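Local structure of B-type Cna protein (Enterococcus faecium, 6FWY) at residues Val109-Val112 with Asn116-Val119; Arg26-Met29 with Pro33-Trp36; Asp22-Val27 with Ala131-Arg136. The protein is of unknown function but, as the thioester domain of an LPXTG-anchored surface protein, probably helps the bacterium attach covalently to host surfaces. All blocks are in the same frame, centred on the assembly; numbering follows the deposited sequence.

All three contacts lie at the same end of the elongated chain, with centres 22 to 33 Å from the chain centre. Contact 1 lies at the C-terminal end of helix 99-113, contact 2 pairs the strands of a hairpin, and contact 3 ties the approach to that hairpin to helix 131-150. The centre of contact 2 is about 12 Å from those of contacts 1 and 3, which are themselves about 15 Å apart. Contacts 2 and 3 share Arg26 and Val27, and contact 1 is nested within the loop that contact 3 closes. Phe117 CG packs 3.8 Å from Val27 CG1, joining the helix end to the hairpin. A tetraethylene glycol, probably from the crystallisation liquor, lies about 4 Å from the Glu133 side chain.

Contact 1 (Val109-Val112 with Asn116-Val119); sequences VSWV and NFKV
Asn116 folds back onto Trp111 where helix 99-113 of the thioester domain ends, with the 6→1 backbone bond that is one element of a Schellman motif. Asn116 N donates to Trp111 O at 3.0 Å, and the N-H points nearly straight at the oxygen (161°). A water bridges the turn, donating to Val112 O at 2.8 Å and to Phe117 O, so that a carbonyl of the last helical turn and one of the departing chain share a single bridge.

The amide of Asn116 is held from outside the two segments: its ND2 donates to Met53 O, while OD1 receives a weak bond from Ser55 N. Held this way, the amide plane lies 47° from the indole plane, and Asn116 OD1 comes obliquely to 3.0 Å from Trp111 CD1.

Apolar contacts continue along the exit. The Phe117 ring, with CG between the backbone N and the carbonyl carbon (chi1 43°), reaches back toward the helix and places CZ 3.6 Å from Trp111 CB. CE1 of the same ring meets Val112 CG2 at 3.8 Å, so Phe117 spans two consecutive helical residues. Beyond the contact, Trp111 packs on Met37 and Ser39 of strand 32-44 and on Cys52, and Phe117 also rests on Met37. Val112 and Val119 both lean on Tyr145 of helix 131-150. They touch each other branch to branch, with Val112 CG1 4.1 Å from Val119 CG2.

Contact 2 (Arg26-Met29 with Pro33-Trp36); sequences RVNM and PNEW
Val27 and Glu35 form an antiparallel hydrogen-bonded pair at the heart of the hairpin between strands 26-29 and 32-44. Val27 N donates to Glu35 O at 2.8 Å. The return bond, Glu35 N to Val27 O at 2.9 Å, is more bent (138°). Next to this pair a side chain takes over from the backbone: Asn28 OD1 accepts Asn34 N at 3.0 Å, where the chain turns a corner.

On one face the Arg26 guanidinium stacks on the Asn34 amide, their planes 18° apart and Asn34 OD1 4.1 Å above the guanidinium centre. The aliphatic part of Arg26 also runs past the indole, placing CD 3.7 Å from Trp36 CD1, while the guanidinium stands steeply to that ring. On the other face Glu35, its CG anti to the backbone N (chi1 -177°), extends its carboxylate until OE1 lies 3.5 Å from Met29 CG.

Further out, Ser125 OG bonds Arg26 NH2 and so positions the stacked guanidinium. Arg26 bonds Val123 and Asn28 bonds Gln121 through the backbone, so strand 122-123 and the residue before it run beside strand 26-29. The amide oxygen over the guanidinium should be electrostatically favourable, whereas the closeness of Glu35 OE2 to Glu56 OE1 may favour a proton on one of these two carboxylates.

Contact 3 (Asp22-Val27 with Ala131-Arg136); sequences DGYIRV and AAETAR
The Tyr24 ring meets helix 131-150 obliquely at Glu133, whose CB lies 4.1 Å from Tyr24 CD2. The Glu133 carboxylate stands almost perpendicular to the ring, at 88°, so the two flat groups do not stack. Elsewhere the Tyr24 ring meets that of His129, their planes inclined at about 40°, and the side chain touches Thr100 and Glu101 of helix 99-113, the latter salt-bridged to Arg136 of helix 131-150.

The direct polar tie is a hydroxyl bond: Thr134 OG1 donates to Tyr24 O at 2.6 Å, in the carbonyl plane and on a lone pair. With OG1 beside the backbone N and anti to the carbonyl carbon (chi1 -68°), the hydroxyl faces the loop. Thr134 CG2 closes in on the same carbonyl, 3.2 Å from Tyr24 O, and lies 4.3 Å from Ile25 CG2. Ile25 carries the apolar packing onward to Tyr104 and Leu108.

A second tie runs through water, which accepts from Tyr24 OH at 2.6 Å and donates to Glu133 OE2 at 3.0 Å. Glu133 OE1 accepts Thr130 N just ahead of the helix, as in one half of a capping box. One carboxylate thus serves both the helix start and the bridge to Tyr24. With two donors and the helix N-terminus beside it, Glu133 is probably ionised, while the carbonyl of Tyr24, a buried residue, is bonded by the threonine hydroxyl.

Contact 1 (Val109-Val112 with Asn116-Val119)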
ATOM      1  N   VAL A 109      17.912   2.773  -5.831  1.00 31.41           N
ATOM      2  CA  VAL A 109      16.935   3.646  -5.156  1.00 31.61           C
ATOM      3  C   VAL A 109      16.686   3.192  -3.707  1.00 31.28           C
ATOM      4  O   VAL A 109      16.756   4.002  -2.781  1.00 31.25           O
ATOM      5  CB  VAL A 109      15.588   3.723  -5.918  1.00 31.95           C
ATOM      6  CG1 VAL A 109      14.524   4.476  -5.116  1.00 32.23           C
ATOM      7  CG2 VAL A 109      15.808   4.390  -7.256  1.00 32.52           C
ATOM      8  N   SER A 110      16.419   1.913  -3.516  1.00 29.75           N
ATOM      9  CA  SER A 110      16.233   1.382  -2.166  1.00 30.01           C
ATOM     10  C   SER A 110      17.405   1.710  -1.211  1.00 29.48           C
ATOM     11  O   SER A 110      17.189   2.145  -0.085  1.00 28.36           O
ATOM     12  CB  SER A 110      16.008  -0.134  -2.208  1.00 29.58           C
ATOM     13  OG  SER A 110      15.709  -0.635  -0.922  1.00 30.21           O
ATOM     14  N   TRP A 111      18.630   1.494  -1.679  1.00 29.59           N
ATOM     15  CA  TRP A 111      19.820   1.752  -0.867  1.00 30.20           C
ATOM     16  C   TRP A 111      19.932   3.230  -0.468  1.00 30.38           C
ATOM     17  O   TRP A 111      20.234   3.540   0.670  1.00 31.16           O
ATOM     18  CB  TRP A 111      21.095   1.304  -1.587  1.00 29.99           C
ATOM     19  CG  TRP A 111      21.392  -0.188  -1.553  1.00 30.27           C
ATOM     20  CD1 TRP A 111      21.136  -1.066  -0.524  1.00 29.75           C
ATOM     21  CD2 TRP A 111      22.045  -0.952  -2.566  1.00 29.97           C
ATOM     22  NE1 TRP A 111      21.598  -2.304  -0.839  1.00 29.55           N
ATOM     23  CE2 TRP A 111      22.150  -2.275  -2.086  1.00 30.24           C
ATOM     24  CE3 TRP A 111      22.539  -0.654  -3.835  1.00 29.73           C
ATOM     25  CZ2 TRP A 111      22.725  -3.304  -2.840  1.00 30.84           C
ATOM     26  CZ3 TRP A 111      23.137  -1.664  -4.574  1.00 30.32           C
ATOM     27  CH2 TRP A 111      23.218  -2.968  -4.087  1.00 31.10           C
ATOM     28  N   VAL A 112      19.662   4.119  -1.421  1.00 30.79           N
ATOM     29  CA  VAL A 112      19.695   5.565  -1.192  1.00 31.18           C
ATOM     30  C   VAL A 112      18.582   5.995  -0.244  1.00 31.32           C
ATOM     31  O   VAL A 112      18.837   6.684   0.724  1.00 30.96           O
ATOM     32  CB  VAL A 112      19.623   6.338  -2.523  1.00 31.72           C
ATOM     33  CG1 VAL A 112      19.498   7.848  -2.289  1.00 32.82           C
ATOM     34  CG2 VAL A 112      20.870   6.040  -3.352  1.00 31.62           C
ATOM     35  N   ASN A 116      21.923   4.461   3.011  1.00 31.08           N
ATOM     36  CA  ASN A 116      23.193   3.741   2.986  1.00 31.17           C
ATOM     37  C   ASN A 116      24.354   4.624   2.429  1.00 31.62           C
ATOM     38  O   ASN A 116      25.491   4.503   2.850  1.00 29.85           O
ATOM     39  CB  ASN A 116      23.081   2.500   2.129  1.00 30.91           C
ATOM     40  CG  ASN A 116      22.113   1.476   2.681  1.00 31.34           C
ATOM     41  OD1 ASN A 116      21.742   0.616   1.937  1.00 32.21           O
ATOM     42  ND2 ASN A 116      21.550   1.669   3.860  1.00 31.67           N
ATOM     43  N   PHE A 117      23.999   5.453   1.449  1.00 31.20           N
ATOM     44  CA  PHE A 117      24.841   6.459   0.872  1.00 32.49           C
ATOM     45  C   PHE A 117      23.990   7.508   0.144  1.00 32.98           C
ATOM     46  O   PHE A 117      22.814   7.273  -0.215  1.00 32.43           O
ATOM     47  CB  PHE A 117      25.856   5.835  -0.086  1.00 31.72           C
ATOM     48  CG  PHE A 117      25.281   4.779  -0.984  1.00 30.86           C
ATOM     49  CD1 PHE A 117      24.670   5.111  -2.190  1.00 30.28           C
ATOM     50  CD2 PHE A 117      25.353   3.429  -0.615  1.00 30.60           C
ATOM     51  CE1 PHE A 117      24.147   4.122  -3.008  1.00 30.06           C
ATOM     52  CE2 PHE A 117      24.865   2.439  -1.440  1.00 29.30           C
ATOM     53  CZ  PHE A 117      24.256   2.795  -2.639  1.00 28.97           C
ATOM     54  N   LYS A 118      24.612   8.669  -0.048  1.00 33.87           N
ATOM     55  CA  LYS A 118      24.024   9.775  -0.800  1.00 34.16           C
ATOM     56  C   LYS A 118      24.278   9.580  -2.297  1.00 33.35           C
ATOM     57  O   LYS A 118      25.179   8.812  -2.691  1.00 31.85           O
ATOM     58  CB  LYS A 118      24.640  11.108  -0.330  1.00 35.93           C
ATOM     59  CG  LYS A 118      24.324  11.437   1.131  1.00 37.02           C
ATOM     60  CD  LYS A 118      24.925  12.797   1.546  1.00 37.51           C
ATOM     61  CE  LYS A 118      26.339  12.579   2.024  1.00 38.15           C
ATOM     62  NZ  LYS A 118      27.150  13.820   2.232  1.00 39.66           N
ATOM     63  N   VAL A 119      23.492  10.286  -3.120  1.00 33.99           N
ATOM     64  CA  VAL A 119      23.634  10.252  -4.577  1.00 34.54           C
ATOM     65  C   VAL A 119      25.017  10.777  -5.012  1.00 35.33           C
ATOM     66  O   VAL A 119      25.606  10.244  -5.952  1.00 35.82           O
ATOM     67  CB  VAL A 119      22.474  11.020  -5.276  1.00 35.38           C
ATOM     68  CG1 VAL A 119      22.736  11.247  -6.766  1.00 35.78           C
ATOM     69  CG2 VAL A 119      21.132  10.286  -5.085  1.00 35.21           C
TER
HETATM   70  O   HOH W   1      20.910   8.580   1.068  1.00 31.75           O

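Contact 2 (Arg26-Met29 with Pro33-Trp36)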
ATOM      1  N   ARG A  26      29.584   1.905  -8.615  1.00 32.23           N
ATOM      2  CA  ARG A  26      30.338   1.733  -7.377  1.00 32.04           C
ATOM      3  C   ARG A  26      29.988   2.919  -6.495  1.00 32.24           C
ATOM      4  O   ARG A  26      29.317   3.844  -6.949  1.00 32.42           O
ATOM      5  CB  ARG A  26      31.844   1.652  -7.666  1.00 31.97           C
ATOM      6  CG  ARG A  26      32.215   0.437  -8.494  1.00 32.44           C
ATOM      7  CD  ARG A  26      33.614   0.470  -9.035  1.00 32.22           C
ATOM      8  NE  ARG A  26      33.762   1.446 -10.112  1.00 32.44           N
ATOM      9  CZ  ARG A  26      34.938   1.871 -10.595  1.00 32.07           C
ATOM     10  NH1 ARG A  26      36.070   1.394 -10.123  1.00 31.30           N
ATOM     11  NH2 ARG A  26      34.963   2.763 -11.575  1.00 32.01           N
ATOM     12  N   VAL A  27      30.430   2.884  -5.241  1.00 31.89           N
ATOM     13  CA  VAL A  27      30.162   3.960  -4.304  1.00 31.57           C
ATOM     14  C   VAL A  27      31.424   4.304  -3.520  1.00 32.27           C
ATOM     15  O   VAL A  27      32.046   3.404  -2.910  1.00 31.62           O
ATOM     16  CB  VAL A  27      29.051   3.619  -3.297  1.00 31.63           C
ATOM     17  CG1 VAL A  27      28.763   4.795  -2.378  1.00 31.53           C
ATOM     18  CG2 VAL A  27      27.769   3.181  -4.009  1.00 31.40           C
ATOM     19  N   ASN A  28      31.766   5.600  -3.529  1.00 31.10           N
ATOM     20  CA  ASN A  28      32.732   6.155  -2.600  1.00 31.73           C
ATOM     21  C   ASN A  28      32.132   6.169  -1.201  1.00 32.44           C
ATOM     22  O   ASN A  28      31.333   7.023  -0.844  1.00 31.43           O
ATOM     23  CB  ASN A  28      33.164   7.585  -3.002  1.00 32.26           C
ATOM     24  CG  ASN A  28      33.914   7.615  -4.323  1.00 31.06           C
ATOM     25  OD1 ASN A  28      34.682   6.711  -4.635  1.00 29.90           O
ATOM     26  ND2 ASN A  28      33.673   8.650  -5.105  1.00 31.87           N
ATOM     27  N   MET A  29      32.498   5.158  -0.433  1.00 33.75           N
ATOM     28  CA  MET A  29      32.078   5.014   0.934  1.00 34.83           C
ATOM     29  C   MET A  29      33.127   5.675   1.790  1.00 35.21           C
ATOM     30  O   MET A  29      34.269   5.789   1.361  1.00 35.75           O
ATOM     31  CB  MET A  29      31.967   3.523   1.277  1.00 34.95           C
ATOM     32  CG  MET A  29      30.727   2.890   0.666  1.00 35.13           C
ATOM     33  SD  MET A  29      29.118   3.581   1.149  1.00 36.10           S
ATOM     34  CE  MET A  29      28.672   2.598   2.591  1.00 35.59           C
ATOM     35  N   PRO A  33      37.023   4.073  -1.253  1.00 34.81           N
ATOM     36  CA  PRO A  33      36.690   4.588  -2.568  1.00 34.13           C
ATOM     37  C   PRO A  33      36.300   3.476  -3.548  1.00 32.72           C
ATOM     38  O   PRO A  33      36.862   2.391  -3.486  1.00 31.95           O
ATOM     39  CB  PRO A  33      37.979   5.312  -3.029  1.00 35.37           C
ATOM     40  CG  PRO A  33      38.866   5.357  -1.837  1.00 36.44           C
ATOM     41  CD  PRO A  33      38.450   4.240  -0.944  1.00 35.81           C
ATOM     42  N   ASN A  34      35.353   3.776  -4.436  1.00 31.67           N
ATOM     43  CA  ASN A  34      34.974   2.881  -5.537  1.00 32.55           C
ATOM     44  C   ASN A  34      34.544   1.468  -5.062  1.00 32.49           C
ATOM     45  O   ASN A  34      34.794   0.466  -5.725  1.00 32.80           O
ATOM     46  CB  ASN A  34      36.107   2.781  -6.583  1.00 32.97           C
ATOM     47  CG  ASN A  34      36.339   4.090  -7.324  1.00 33.18           C
ATOM     48  OD1 ASN A  34      35.407   4.788  -7.670  1.00 32.78           O
ATOM     49  ND2 ASN A  34      37.613   4.442  -7.534  1.00 34.58           N
ATOM     50  N   GLU A  35      33.887   1.405  -3.905  1.00 32.43           N
ATOM     51  CA  GLU A  35      33.432   0.144  -3.329  1.00 33.22           C
ATOM     52  C   GLU A  35      32.294  -0.442  -4.205  1.00 31.87           C
ATOM     53  O   GLU A  35      31.390   0.284  -4.623  1.00 30.07           O
ATOM     54  CB  GLU A  35      32.932   0.372  -1.910  1.00 33.95           C
ATOM     55  CG  GLU A  35      32.504  -0.888  -1.197  1.00 35.25           C
ATOM     56  CD  GLU A  35      32.054  -0.662   0.236  1.00 36.21           C
ATOM     57  OE1 GLU A  35      32.764   0.040   1.006  1.00 37.30           O
ATOM     58  OE2 GLU A  35      31.009  -1.245   0.625  1.00 37.51           O
ATOM     59  N   TRP A  36      32.378  -1.742  -4.494  1.00 31.98           N
ATOM     60  CA  TRP A  36      31.359  -2.424  -5.305  1.00 32.12           C
ATOM     61  C   TRP A  36      30.082  -2.602  -4.485  1.00 30.70           C
ATOM     62  O   TRP A  36      30.129  -2.761  -3.257  1.00 29.93           O
ATOM     63  CB  TRP A  36      31.826  -3.791  -5.813  1.00 32.75           C
ATOM     64  CG  TRP A  36      32.883  -3.759  -6.878  1.00 33.23           C
ATOM     65  CD1 TRP A  36      33.789  -2.740  -7.137  1.00 33.65           C
ATOM     66  CD2 TRP A  36      33.218  -4.818  -7.773  1.00 34.06           C
ATOM     67  NE1 TRP A  36      34.633  -3.107  -8.151  1.00 33.62           N
ATOM     68  CE2 TRP A  36      34.308  -4.372  -8.566  1.00 34.36           C
ATOM     69  CE3 TRP A  36      32.697  -6.098  -8.000  1.00 34.57           C
ATOM     70  CZ2 TRP A  36      34.877  -5.169  -9.573  1.00 35.13           C
ATOM     71  CZ3 TRP A  36      33.267  -6.886  -9.007  1.00 35.37           C
ATOM     72  CH2 TRP A  36      34.354  -6.410  -9.781  1.00 35.64           C
TER

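Contact 3 (Asp22-Val27 with Ala131-Arg136)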
ATOM      1  N   ASP A  22      27.217  -8.130 -10.030  1.00 36.08           N
ATOM      2  CA  ASP A  22      28.287  -7.428  -9.330  1.00 34.93           C
ATOM      3  C   ASP A  22      28.051  -5.912  -9.288  1.00 34.58           C
ATOM      4  O   ASP A  22      28.842  -5.166  -8.662  1.00 34.40           O
ATOM      5  CB  ASP A  22      29.657  -7.789  -9.955  1.00 36.71           C
ATOM      6  CG  ASP A  22      29.714  -7.588 -11.460  1.00 38.03           C
ATOM      7  OD1 ASP A  22      28.766  -7.033 -12.063  1.00 39.38           O
ATOM      8  OD2 ASP A  22      30.707  -8.020 -12.061  1.00 40.23           O
ATOM      9  N   GLY A  23      27.008  -5.430  -9.967  1.00 33.53           N
ATOM     10  CA  GLY A  23      26.628  -4.023  -9.919  1.00 32.74           C
ATOM     11  C   GLY A  23      27.092  -3.289 -11.141  1.00 32.71           C
ATOM     12  O   GLY A  23      28.086  -3.668 -11.757  1.00 33.91           O
ATOM     13  N   TYR A  24      26.352  -2.246 -11.505  1.00 32.22           N
ATOM     14  CA  TYR A  24      26.664  -1.379 -12.649  1.00 33.29           C
ATOM     15  C   TYR A  24      27.290  -0.035 -12.243  1.00 32.28           C
ATOM     16  O   TYR A  24      27.594   0.785 -13.102  1.00 32.65           O
ATOM     17  CB  TYR A  24      25.373  -1.100 -13.411  1.00 34.02           C
ATOM     18  CG  TYR A  24      24.812  -2.335 -14.031  1.00 35.33           C
ATOM     19  CD1 TYR A  24      23.957  -3.157 -13.313  1.00 34.83           C
ATOM     20  CD2 TYR A  24      25.150  -2.695 -15.332  1.00 36.53           C
ATOM     21  CE1 TYR A  24      23.457  -4.318 -13.877  1.00 36.25           C
ATOM     22  CE2 TYR A  24      24.629  -3.836 -15.908  1.00 37.27           C
ATOM     23  CZ  TYR A  24      23.774  -4.629 -15.176  1.00 37.28           C
ATOM     24  OH  TYR A  24      23.290  -5.762 -15.758  1.00 39.03           O
ATOM     25  N   ILE A  25      27.442   0.157 -10.937  1.00 31.48           N
ATOM     26  CA  ILE A  25      27.974   1.356 -10.322  1.00 31.72           C
ATOM     27  C   ILE A  25      28.861   0.937  -9.163  1.00 31.59           C
ATOM     28  O   ILE A  25      28.882  -0.218  -8.773  1.00 32.28           O
ATOM     29  CB  ILE A  25      26.847   2.321  -9.823  1.00 31.30           C
ATOM     30  CG1 ILE A  25      25.980   1.705  -8.724  1.00 30.78           C
ATOM     31  CG2 ILE A  25      25.958   2.767 -10.988  1.00 32.00           C
ATOM     32  CD1 ILE A  25      26.454   1.895  -7.302  1.00 30.50           C
ATOM     33  N   ARG A  26      29.584   1.905  -8.615  1.00 32.23           N
ATOM     34  CA  ARG A  26      30.338   1.733  -7.377  1.00 32.04           C
ATOM     35  C   ARG A  26      29.988   2.919  -6.495  1.00 32.24           C
ATOM     36  O   ARG A  26      29.317   3.844  -6.949  1.00 32.42           O
ATOM     37  CB  ARG A  26      31.844   1.652  -7.666  1.00 31.97           C
ATOM     38  CG  ARG A  26      32.215   0.437  -8.494  1.00 32.44           C
ATOM     39  CD  ARG A  26      33.614   0.470  -9.035  1.00 32.22           C
ATOM     40  NE  ARG A  26      33.762   1.446 -10.112  1.00 32.44           N
ATOM     41  CZ  ARG A  26      34.938   1.871 -10.595  1.00 32.07           C
ATOM     42  NH1 ARG A  26      36.070   1.394 -10.123  1.00 31.30           N
ATOM     43  NH2 ARG A  26      34.963   2.763 -11.575  1.00 32.01           N
ATOM     44  N   VAL A  27      30.430   2.884  -5.241  1.00 31.89           N
ATOM     45  CA  VAL A  27      30.162   3.960  -4.304  1.00 31.57           C
ATOM     46  C   VAL A  27      31.424   4.304  -3.520  1.00 32.27           C
ATOM     47  O   VAL A  27      32.046   3.404  -2.910  1.00 31.62           O
ATOM     48  CB  VAL A  27      29.051   3.619  -3.297  1.00 31.63           C
ATOM     49  CG1 VAL A  27      28.763   4.795  -2.378  1.00 31.53           C
ATOM     50  CG2 VAL A  27      27.769   3.181  -4.009  1.00 31.40           C
ATOM     51  N   ALA A 131      29.904   1.616 -20.486  1.00 40.78           N
ATOM     52  CA  ALA A 131      29.321   2.903 -20.169  1.00 40.33           C
ATOM     53  C   ALA A 131      27.844   2.990 -20.548  1.00 40.62           C
ATOM     54  O   ALA A 131      27.075   3.631 -19.841  1.00 40.18           O
ATOM     55  CB  ALA A 131      30.099   4.011 -20.855  1.00 40.91           C
ATOM     56  N   ALA A 132      27.452   2.351 -21.650  1.00 42.25           N
ATOM     57  CA  ALA A 132      26.047   2.353 -22.109  1.00 42.63           C
ATOM     58  C   ALA A 132      25.138   1.575 -21.162  1.00 42.06           C
ATOM     59  O   ALA A 132      24.022   2.025 -20.869  1.00 42.42           O
ATOM     60  CB  ALA A 132      25.934   1.823 -23.533  1.00 44.34           C
ATOM     61  N   GLU A 133      25.622   0.430 -20.659  1.00 41.49           N
ATOM     62  CA  GLU A 133      24.899  -0.344 -19.629  1.00 40.53           C
ATOM     63  C   GLU A 133      24.653   0.498 -18.372  1.00 38.92           C
ATOM     64  O   GLU A 133      23.532   0.647 -17.902  1.00 37.19           O
ATOM     65  CB  GLU A 133      25.663  -1.620 -19.250  1.00 40.70           C
ATOM     66  CG  GLU A 133      25.623  -2.719 -20.307  1.00 42.80           C
ATOM     67  CD  GLU A 133      26.404  -3.967 -19.894  1.00 43.39           C
ATOM     68  OE1 GLU A 133      27.615  -3.875 -19.572  1.00 43.70           O
ATOM     69  OE2 GLU A 133      25.814  -5.058 -19.912  1.00 44.61           O
ATOM     70  N   THR A 134      25.739   1.080 -17.850  1.00 38.13           N
ATOM     71  CA  THR A 134      25.667   1.884 -16.642  1.00 36.33           C
ATOM     72  C   THR A 134      24.750   3.099 -16.854  1.00 37.09           C
ATOM     73  O   THR A 134      23.967   3.422 -15.964  1.00 36.38           O
ATOM     74  CB  THR A 134      27.089   2.267 -16.174  1.00 36.01           C
ATOM     75  OG1 THR A 134      27.749   1.070 -15.732  1.00 34.99           O
ATOM     76  CG2 THR A 134      27.081   3.319 -15.057  1.00 34.74           C
ATOM     77  N   ALA A 135      24.830   3.736 -18.029  1.00 37.78           N
ATOM     78  CA  ALA A 135      23.994   4.902 -18.351  1.00 38.68           C
ATOM     79  C   ALA A 135      22.479   4.589 -18.415  1.00 38.84           C
ATOM     80  O   ALA A 135      21.655   5.412 -17.997  1.00 38.88           O
ATOM     81  CB  ALA A 135      24.461   5.543 -19.656  1.00 40.05           C
ATOM     82  N   ARG A 136      22.117   3.423 -18.940  1.00 38.90           N
ATOM     83  CA  ARG A 136      20.722   2.960 -18.873  1.00 39.33           C
ATOM     84  C   ARG A 136      20.280   2.788 -17.416  1.00 37.68           C
ATOM     85  O   ARG A 136      19.203   3.234 -17.033  1.00 36.74           O
ATOM     86  CB  ARG A 136      20.538   1.652 -19.645  1.00 40.10           C
ATOM     87  CG  ARG A 136      20.571   1.821 -21.153  1.00 41.98           C
ATOM     88  CD  ARG A 136      20.087   0.575 -21.866  1.00 43.18           C
ATOM     89  NE  ARG A 136      20.946  -0.579 -21.591  1.00 43.03           N
ATOM     90  CZ  ARG A 136      21.984  -0.973 -22.337  1.00 43.33           C
ATOM     91  NH1 ARG A 136      22.343  -0.309 -23.429  1.00 44.45           N
ATOM     92  NH2 ARG A 136      22.689  -2.045 -21.969  1.00 42.65           N
TER
HETATM   93  O   HOH W   2      23.231  -5.526 -18.363  1.00 40.09           O